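Local coordinates for protein A52 (PDB 2VVW) that is a Bcl-2-like protein targeting host toll-like receptor signalling complexes, associating with IRAK2 to inhibit NF-kappa-B signalling and with TRAF6 to activate p38, at residues 8-13 and 43-48; 56-61 and 96-101; 15-20 and 144-149. All blocks are in the same frame, centred on the assembly; numbering follows the deposited sequence.

Interaction 1 (8-13 and 43-48); sequences DYLEYD and RLFNEI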
# COMPACT_ATOMS: atom_id res chain seq x y z
N ASP A 8 -2.47 -10.46 4.87
CA ASP A 8 -1.94 -9.82 3.68
C ASP A 8 -2.35 -10.65 2.48
O ASP A 8 -2.35 -11.88 2.58
CB ASP A 8 -0.43 -9.74 3.75
CG ASP A 8 0.14 -8.95 2.62
OD1 ASP A 8 0.11 -7.70 2.72
OD2 ASP A 8 0.57 -9.57 1.62
N TYR A 9 -2.71 -10.01 1.37
CA TYR A 9 -3.27 -10.74 0.21
C TYR A 9 -2.27 -11.07 -0.90
O TYR A 9 -2.60 -11.83 -1.80
CB TYR A 9 -4.53 -10.03 -0.31
CG TYR A 9 -5.64 -10.09 0.73
CD1 TYR A 9 -6.22 -11.32 1.09
CD2 TYR A 9 -6.09 -8.95 1.38
CE1 TYR A 9 -7.21 -11.41 2.06
CE2 TYR A 9 -7.09 -9.02 2.36
CZ TYR A 9 -7.66 -10.26 2.69
OH TYR A 9 -8.63 -10.35 3.67
N LEU A 10 -1.05 -10.58 -0.83
CA LEU A 10 -0.08 -10.78 -1.92
C LEU A 10 0.12 -12.25 -2.25
O LEU A 10 0.06 -12.64 -3.43
CB LEU A 10 1.26 -10.15 -1.57
CG LEU A 10 2.34 -10.17 -2.65
CD1 LEU A 10 1.84 -9.67 -4.00
CD2 LEU A 10 3.51 -9.35 -2.16
N GLU A 11 0.35 -13.07 -1.23
CA GLU A 11 0.59 -14.51 -1.41
C GLU A 11 -0.55 -15.39 -0.87
O GLU A 11 -0.39 -16.58 -0.68
CB GLU A 11 1.92 -14.87 -0.77
CG GLU A 11 3.10 -14.16 -1.40
CD GLU A 11 4.42 -14.39 -0.68
OE1 GLU A 11 4.41 -14.81 0.50
OE2 GLU A 11 5.48 -14.13 -1.28
N TYR A 12 -1.72 -14.79 -0.66
CA TYR A 12 -2.85 -15.47 -0.06
C TYR A 12 -3.51 -16.37 -1.11
O TYR A 12 -3.72 -15.95 -2.25
CB TYR A 12 -3.81 -14.40 0.44
CG TYR A 12 -4.91 -14.82 1.40
CD1 TYR A 12 -4.66 -14.98 2.76
CD2 TYR A 12 -6.21 -14.95 0.96
CE1 TYR A 12 -5.69 -15.30 3.65
CE2 TYR A 12 -7.26 -15.27 1.85
CZ TYR A 12 -6.99 -15.43 3.18
OH TYR A 12 -8.01 -15.74 4.04
N ASP A 13 -3.85 -17.59 -0.71
CA ASP A 13 -4.37 -18.59 -1.64
C ASP A 13 -5.88 -18.82 -1.53
O ASP A 13 -6.44 -19.56 -2.33
CB ASP A 13 -3.67 -19.93 -1.43
CG ASP A 13 -2.24 -19.94 -1.93
OD1 ASP A 13 -1.91 -19.18 -2.87
OD2 ASP A 13 -1.44 -20.73 -1.39
N ARG A 43 -2.80 -17.62 -5.14
CA ARG A 43 -3.87 -18.03 -6.04
C ARG A 43 -4.94 -16.96 -6.17
O ARG A 43 -5.56 -16.80 -7.23
CB ARG A 43 -4.49 -19.34 -5.56
CG ARG A 43 -3.56 -20.52 -5.71
CD ARG A 43 -4.29 -21.84 -5.73
NE ARG A 43 -4.21 -22.53 -4.45
CZ ARG A 43 -3.13 -23.16 -3.99
NH1 ARG A 43 -2.00 -23.18 -4.69
NH2 ARG A 43 -3.18 -23.77 -2.80
N LEU A 44 -5.17 -16.20 -5.11
CA LEU A 44 -6.21 -15.18 -5.15
C LEU A 44 -5.90 -14.08 -6.18
O LEU A 44 -6.69 -13.82 -7.07
CB LEU A 44 -6.43 -14.57 -3.77
CG LEU A 44 -7.39 -13.38 -3.71
CD1 LEU A 44 -8.75 -13.76 -4.28
CD2 LEU A 44 -7.49 -12.86 -2.27
N PHE A 45 -4.76 -13.42 -6.03
CA PHE A 45 -4.30 -12.42 -7.00
C PHE A 45 -4.13 -13.03 -8.40
O PHE A 45 -4.43 -12.38 -9.38
CB PHE A 45 -2.95 -11.80 -6.57
CG PHE A 45 -3.07 -10.70 -5.51
CD1 PHE A 45 -4.25 -10.49 -4.82
CD2 PHE A 45 -1.98 -9.92 -5.20
CE1 PHE A 45 -4.33 -9.50 -3.85
CE2 PHE A 45 -2.05 -8.91 -4.25
CZ PHE A 45 -3.22 -8.72 -3.57
N ASN A 46 -3.65 -14.27 -8.48
CA ASN A 46 -3.52 -14.91 -9.80
C ASN A 46 -4.88 -15.07 -10.53
O ASN A 46 -4.94 -14.99 -11.76
CB ASN A 46 -2.76 -16.25 -9.70
CG ASN A 46 -1.24 -16.06 -9.68
OD1 ASN A 46 -0.70 -15.06 -10.16
ND2 ASN A 46 -0.55 -17.04 -9.12
N GLU A 47 -5.97 -15.26 -9.78
CA GLU A 47 -7.31 -15.28 -10.39
C GLU A 47 -7.74 -13.89 -10.84
O GLU A 47 -8.31 -13.72 -11.93
CB GLU A 47 -8.36 -15.84 -9.43
CG GLU A 47 -8.27 -17.33 -9.23
CD GLU A 47 -8.38 -18.12 -10.53
OE1 GLU A 47 -9.29 -17.81 -11.33
OE2 GLU A 47 -7.57 -19.04 -10.75
N ILE A 48 -7.47 -12.89 -10.00
CA ILE A 48 -7.84 -11.52 -10.32
C ILE A 48 -7.08 -11.07 -11.57
O ILE A 48 -7.63 -10.38 -12.43
CB ILE A 48 -7.63 -10.56 -9.15
CG1 ILE A 48 -8.53 -10.94 -7.97
CG2 ILE A 48 -7.94 -9.12 -9.59
CD1 ILE A 48 -8.23 -10.22 -6.73
O HOH W 1 -2.79 -13.72 -3.85
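With CG anti to its carbonyl carbon (chi1 -80°), Phe45 lays its ring against the Tyr9-Tyr12 beta turn; a like torsion in Asp13 (chi1 -72°) carries the carboxylate to the first residue of helix 43-49. The Tyr9 carbonyl O stands 3.5 Å above the Phe45 ring plane, over its centre. Tyr9 CB packs on Phe45 CE1 at 3.6 Å, and Leu10 crosses the same ring at about a right angle, its CD1 4.0 Å from Phe45 CE2. One methyl, Leu44 CD2, serves two tyrosines, lying 3.9 Å from Tyr9 CD1 and 4.1 Å from Tyr12 CD2. Arg43 N gives its proton to the anti lone pair of Asp13 OD1 (2.9 Å), Leu44 N donates to Tyr12 O (3.2 Å), and a water accepts from Phe45 N within hydrogen-bonding reach of Tyr9 O and Tyr12 O. The Asp13 carboxylate also stacks on the Arg43 guanidinium, planes 15° apart; this salt bridge is long, with OD2 3.8 Å from NH2, and no N-H points at the oxygen. The first N-H groups of helix 43-49 are met by the N-terminal segment and a water beside it, within the all-helical Bcl-2-like fold.

Interaction 2 (56-61 and 96-101); sequences EEQFGT and VYDCIS
Gln58, in the last turn of helix 51-59, and Asp98 and Ser101, in the first turns of helix 96-115, form a polar helix-to-helix contact within the Bcl-2-like bundle, with Phe59 adding an apolar flank. The Gln58 chain reaches across because CG lies anti to the backbone N (chi1 180°) and the rest runs extended, presenting both ends of the amide to the other helix. On one end, Gln58 NE2 donates to Asp98 OD1 over 2.8 Å with an N-H...O angle of 152°; the proton arrives on the anti side of that oxygen, tilted out of the carboxylate plane, and the amide and carboxylate planes stand 70° apart. On the other end, Gln58 OE1 lies 2.8 Å from Ser101 OG. Ser101 OG is also 3.2 Å from Tyr97 O, one turn back in its own helix, and near Asp54 O, and several acceptors thus gather round one hydroxyl. Having partners at both ends should keep the amide from flipping. The second Asp98 oxygen is taken by Thr95 N just ahead of the helix, which steadies the carboxylate that Gln58 uses.

Phe59 brings its CE2 within 3.6 Å of Ser101 CB, and Ser101 C lies in the ring plane at the edge. Gln58 CG covers one face of the ring, 3.8 Å above its centre. Immediately afterwards Gly60, with positive phi, is the first residue past the helix, and Thr61 OG1 caps Glu64 N of the next one. Around the contact, Phe59 also packs on Tyr83 and Gln87 of helix 76-90, Ile91 touches both Gln58 and Asp98, and on helix 96-115 Val96 and Tyr97 lean on helix 135-153.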
# COMPACT_ATOMS: atom_id res chain seq x y z
N GLU A 56 -9.45 -6.54 -22.04
CA GLU A 56 -8.98 -6.32 -23.39
C GLU A 56 -10.08 -6.64 -24.40
O GLU A 56 -10.23 -5.95 -25.40
CB GLU A 56 -7.72 -7.16 -23.67
CG GLU A 56 -7.12 -6.91 -25.08
CD GLU A 56 -5.93 -7.82 -25.41
OE1 GLU A 56 -5.37 -8.44 -24.48
OE2 GLU A 56 -5.57 -7.92 -26.60
N GLU A 57 -10.85 -7.69 -24.13
CA GLU A 57 -11.96 -8.06 -25.00
C GLU A 57 -13.05 -7.00 -24.96
O GLU A 57 -13.60 -6.66 -26.00
CB GLU A 57 -12.54 -9.42 -24.60
N GLN A 58 -13.35 -6.46 -23.79
CA GLN A 58 -14.46 -5.53 -23.67
C GLN A 58 -14.09 -4.09 -24.02
O GLN A 58 -14.89 -3.38 -24.62
CB GLN A 58 -15.07 -5.59 -22.27
CG GLN A 58 -16.25 -4.61 -22.09
CD GLN A 58 -17.18 -4.97 -20.93
OE1 GLN A 58 -17.01 -5.99 -20.27
NE2 GLN A 58 -18.16 -4.11 -20.68
N PHE A 59 -12.90 -3.65 -23.62
CA PHE A 59 -12.53 -2.24 -23.70
C PHE A 59 -11.41 -1.93 -24.70
O PHE A 59 -11.20 -0.77 -25.03
CB PHE A 59 -12.13 -1.73 -22.32
CG PHE A 59 -13.24 -1.79 -21.31
CD1 PHE A 59 -14.38 -1.05 -21.49
CD2 PHE A 59 -13.13 -2.61 -20.19
CE1 PHE A 59 -15.42 -1.10 -20.55
CE2 PHE A 59 -14.15 -2.67 -19.26
CZ PHE A 59 -15.30 -1.91 -19.44
N GLY A 60 -10.70 -2.96 -25.15
CA GLY A 60 -9.64 -2.79 -26.13
C GLY A 60 -8.28 -2.92 -25.50
O GLY A 60 -8.16 -3.18 -24.31
N THR A 61 -7.25 -2.75 -26.31
CA THR A 61 -5.89 -3.02 -25.89
C THR A 61 -5.38 -1.87 -25.06
O THR A 61 -5.86 -0.74 -25.17
CB THR A 61 -4.94 -3.14 -27.07
OG1 THR A 61 -4.91 -1.89 -27.77
CG2 THR A 61 -5.37 -4.26 -28.00
N VAL A 96 -22.13 -8.21 -13.47
CA VAL A 96 -20.95 -8.58 -12.69
C VAL A 96 -19.73 -8.68 -13.61
O VAL A 96 -18.62 -8.35 -13.23
CB VAL A 96 -21.16 -9.91 -11.89
CG1 VAL A 96 -21.33 -11.11 -12.83
CG2 VAL A 96 -20.00 -10.16 -10.92
N TYR A 97 -19.97 -9.13 -14.84
CA TYR A 97 -18.88 -9.31 -15.81
C TYR A 97 -18.36 -7.99 -16.39
O TYR A 97 -17.17 -7.88 -16.68
CB TYR A 97 -19.32 -10.31 -16.88
CG TYR A 97 -19.39 -11.70 -16.30
CD1 TYR A 97 -18.23 -12.42 -16.05
CD2 TYR A 97 -20.61 -12.26 -15.95
CE1 TYR A 97 -18.28 -13.69 -15.50
CE2 TYR A 97 -20.67 -13.53 -15.39
CZ TYR A 97 -19.51 -14.24 -15.17
OH TYR A 97 -19.56 -15.50 -14.60
N ASP A 98 -19.22 -6.98 -16.53
CA ASP A 98 -18.75 -5.60 -16.79
C ASP A 98 -17.80 -5.13 -15.68
O ASP A 98 -16.75 -4.54 -15.95
CB ASP A 98 -19.93 -4.63 -16.90
CG ASP A 98 -20.83 -4.93 -18.08
OD1 ASP A 98 -20.29 -5.17 -19.19
OD2 ASP A 98 -22.06 -4.90 -17.90
N CYS A 99 -18.18 -5.38 -14.43
CA CYS A 99 -17.34 -5.00 -13.31
C CYS A 99 -16.03 -5.79 -13.27
O CYS A 99 -15.00 -5.25 -12.92
CB CYS A 99 -18.09 -5.20 -12.01
SG CYS A 99 -19.59 -4.26 -11.89
N ILE A 100 -16.06 -7.07 -13.61
CA ILE A 100 -14.83 -7.86 -13.72
C ILE A 100 -13.90 -7.28 -14.80
O ILE A 100 -12.70 -7.10 -14.57
CB ILE A 100 -15.16 -9.34 -14.03
CG1 ILE A 100 -15.76 -10.01 -12.77
CG2 ILE A 100 -13.93 -10.08 -14.54
CD1 ILE A 100 -16.41 -11.38 -13.01
N SER A 101 -14.45 -6.97 -15.97
CA SER A 101 -13.63 -6.39 -17.05
C SER A 101 -13.02 -5.06 -16.60
O SER A 101 -11.88 -4.72 -16.91
CB SER A 101 -14.45 -6.14 -18.32
OG SER A 101 -14.91 -7.34 -18.91

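Interaction 3 (15-20 and 144-149); sequences LLDRDE and ILQNRL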
# COMPACT_ATOMS: atom_id res chain seq x y z
N LEU A 15 -10.10 -17.33 -0.26
CA LEU A 15 -11.03 -16.23 -0.31
C LEU A 15 -12.18 -16.65 0.62
O LEU A 15 -13.09 -17.37 0.23
CB LEU A 15 -11.48 -15.98 -1.75
CG LEU A 15 -12.41 -14.78 -1.97
CD1 LEU A 15 -11.89 -13.63 -1.20
CD2 LEU A 15 -12.57 -14.42 -3.44
N LEU A 16 -12.10 -16.22 1.87
CA LEU A 16 -13.04 -16.65 2.90
C LEU A 16 -14.06 -15.56 3.23
O LEU A 16 -13.92 -14.42 2.78
CB LEU A 16 -12.27 -17.11 4.15
CG LEU A 16 -11.20 -18.19 3.89
CD1 LEU A 16 -10.37 -18.44 5.15
CD2 LEU A 16 -11.80 -19.49 3.35
N ASP A 17 -15.09 -15.91 4.00
CA ASP A 17 -16.18 -14.98 4.29
C ASP A 17 -15.65 -13.67 4.89
O ASP A 17 -16.09 -12.59 4.51
CB ASP A 17 -17.21 -15.60 5.22
CG ASP A 17 -18.10 -16.63 4.52
OD1 ASP A 17 -18.12 -16.68 3.27
OD2 ASP A 17 -18.77 -17.40 5.25
N ARG A 18 -14.69 -13.79 5.81
CA ARG A 18 -14.10 -12.65 6.51
C ARG A 18 -13.21 -11.77 5.64
O ARG A 18 -12.88 -10.66 6.04
CB ARG A 18 -13.26 -13.14 7.69
CG ARG A 18 -12.00 -13.93 7.28
CD ARG A 18 -10.74 -13.08 7.17
NE ARG A 18 -9.57 -13.89 6.79
CZ ARG A 18 -8.87 -14.64 7.63
NH1 ARG A 18 -9.21 -14.72 8.91
NH2 ARG A 18 -7.83 -15.35 7.17
N ASP A 19 -12.77 -12.28 4.49
CA ASP A 19 -11.91 -11.51 3.59
C ASP A 19 -12.78 -10.57 2.77
O ASP A 19 -13.60 -11.03 1.97
CB ASP A 19 -11.15 -12.43 2.66
CG ASP A 19 -10.17 -13.31 3.37
OD1 ASP A 19 -9.37 -12.79 4.18
OD2 ASP A 19 -10.17 -14.53 3.09
N GLU A 20 -12.59 -9.26 2.95
CA GLU A 20 -13.43 -8.24 2.29
C GLU A 20 -12.97 -7.96 0.87
O GLU A 20 -11.80 -7.67 0.65
CB GLU A 20 -13.43 -6.95 3.09
CG GLU A 20 -14.08 -7.07 4.46
CD GLU A 20 -13.67 -5.96 5.41
OE1 GLU A 20 -12.57 -5.40 5.22
OE2 GLU A 20 -14.44 -5.67 6.34
N ILE A 144 -17.81 -15.49 -7.55
CA ILE A 144 -17.21 -16.00 -8.77
C ILE A 144 -15.78 -16.44 -8.50
O ILE A 144 -15.39 -17.53 -8.90
CB ILE A 144 -17.31 -14.98 -9.93
CG1 ILE A 144 -18.75 -14.91 -10.44
CG2 ILE A 144 -16.35 -15.33 -11.10
CD1 ILE A 144 -19.00 -13.83 -11.49
N LEU A 145 -15.02 -15.60 -7.79
CA LEU A 145 -13.62 -15.89 -7.48
C LEU A 145 -13.50 -17.13 -6.62
O LEU A 145 -12.67 -18.00 -6.87
CB LEU A 145 -12.95 -14.70 -6.80
CG LEU A 145 -12.51 -13.56 -7.72
CD1 LEU A 145 -12.20 -12.28 -6.93
CD2 LEU A 145 -11.28 -13.99 -8.54
N GLN A 146 -14.37 -17.22 -5.61
CA GLN A 146 -14.41 -18.39 -4.74
C GLN A 146 -14.65 -19.66 -5.55
O GLN A 146 -13.95 -20.66 -5.33
CB GLN A 146 -15.50 -18.22 -3.68
CG GLN A 146 -15.16 -17.21 -2.59
CD GLN A 146 -16.32 -16.98 -1.63
OE1 GLN A 146 -17.47 -16.96 -2.02
NE2 GLN A 146 -16.00 -16.82 -0.35
N ASN A 147 -15.61 -19.63 -6.46
CA ASN A 147 -15.87 -20.76 -7.35
C ASN A 147 -14.64 -21.15 -8.15
O ASN A 147 -14.32 -22.33 -8.27
CB ASN A 147 -17.00 -20.45 -8.35
CG ASN A 147 -18.36 -20.44 -7.72
OD1 ASN A 147 -18.61 -21.15 -6.74
ND2 ASN A 147 -19.26 -19.63 -8.26
N ARG A 148 -13.98 -20.15 -8.72
CA ARG A 148 -12.82 -20.39 -9.58
C ARG A 148 -11.66 -20.98 -8.79
O ARG A 148 -10.91 -21.82 -9.31
CB ARG A 148 -12.39 -19.11 -10.28
CG ARG A 148 -13.37 -18.70 -11.38
CD ARG A 148 -12.95 -17.44 -12.11
NE ARG A 148 -13.97 -17.03 -13.08
CZ ARG A 148 -13.88 -15.97 -13.90
NH1 ARG A 148 -12.81 -15.20 -13.89
NH2 ARG A 148 -14.88 -15.69 -14.72
N LEU A 149 -11.52 -20.56 -7.53
CA LEU A 149 -10.47 -21.10 -6.65
C LEU A 149 -10.73 -22.57 -6.30
O LEU A 149 -9.79 -23.38 -6.25
CB LEU A 149 -10.34 -20.25 -5.39
CG LEU A 149 -9.70 -18.88 -5.68
CD1 LEU A 149 -9.91 -17.90 -4.54
CD2 LEU A 149 -8.22 -19.04 -5.99
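The Gln146 amide gives an NE2 proton to the Leu15 carbonyl: Leu15 O lies nearly in the amide plane (8° out of it), yet NE2 stands 45° above the plane of the carbonyl, off its lone pairs, at 3.0 Å. On the helix, Ile144 CG2 covers one face of the Arg148 guanidinium, 3.4 Å above its plane and toward the rim. In the loop, Asp19 CG lies in plane at the edge of the Arg18 guanidinium, whose NE makes a salt-bridged hydrogen bond to Asp19 OD1 at 2.8 Å from above the carboxylate.

Leu15 carries the apolar half. With its CG anti to the backbone N (chi1 -176°), the side chain drives into the helix: CD2 presses on Leu145 CB at a tight 3.4 Å, CG lies 3.7 Å from Gln146 CG, and CB rests 3.7 Å from Leu149 CD1. Ile24 of helix 21-35 also packs on Leu15.

A type I turn from Leu16 to Asp19 shapes the loop, closed by Asp19 N on Leu16 O and braced by Leu16 N, which donates to the anti lone pair of Asp19 OD2 (2.8 Å). Lys142 of helix 135-153 bonds the main-chain O of Asp19. The partners of its buried carboxylate, Arg18 NE, Leu16 N and the hydroxyls of Tyr9 and Tyr12, probably keep it ionised. Loop and helix are joined by leucine packing and a hydrogen bond from the Gln146 amide, nearly straight at its hydrogen though off the carbonyl plane.

Interactions 1 and 3 lie on the same side of the chain's centre, their centres about 10 Å apart, and use successive parts of the N-terminal segment before helix 21-35. They meet directly: Tyr9 OH and Tyr12 OH probably bond the two oxygens of Asp19, and Glu47 packs on Leu145 and Arg148. Interaction 2 is about 20 Å from each, centre to centre. Along the chain it follows interaction 1, through consecutive helices 43-49 and 51-59, whereas the segments of 1 and 3 alternate and interaction 3 spans interaction 2. Tyr97, Val96 and Ile100 touch Ile144, so helix 135-153 links both regions of this Bcl-2-like bundle.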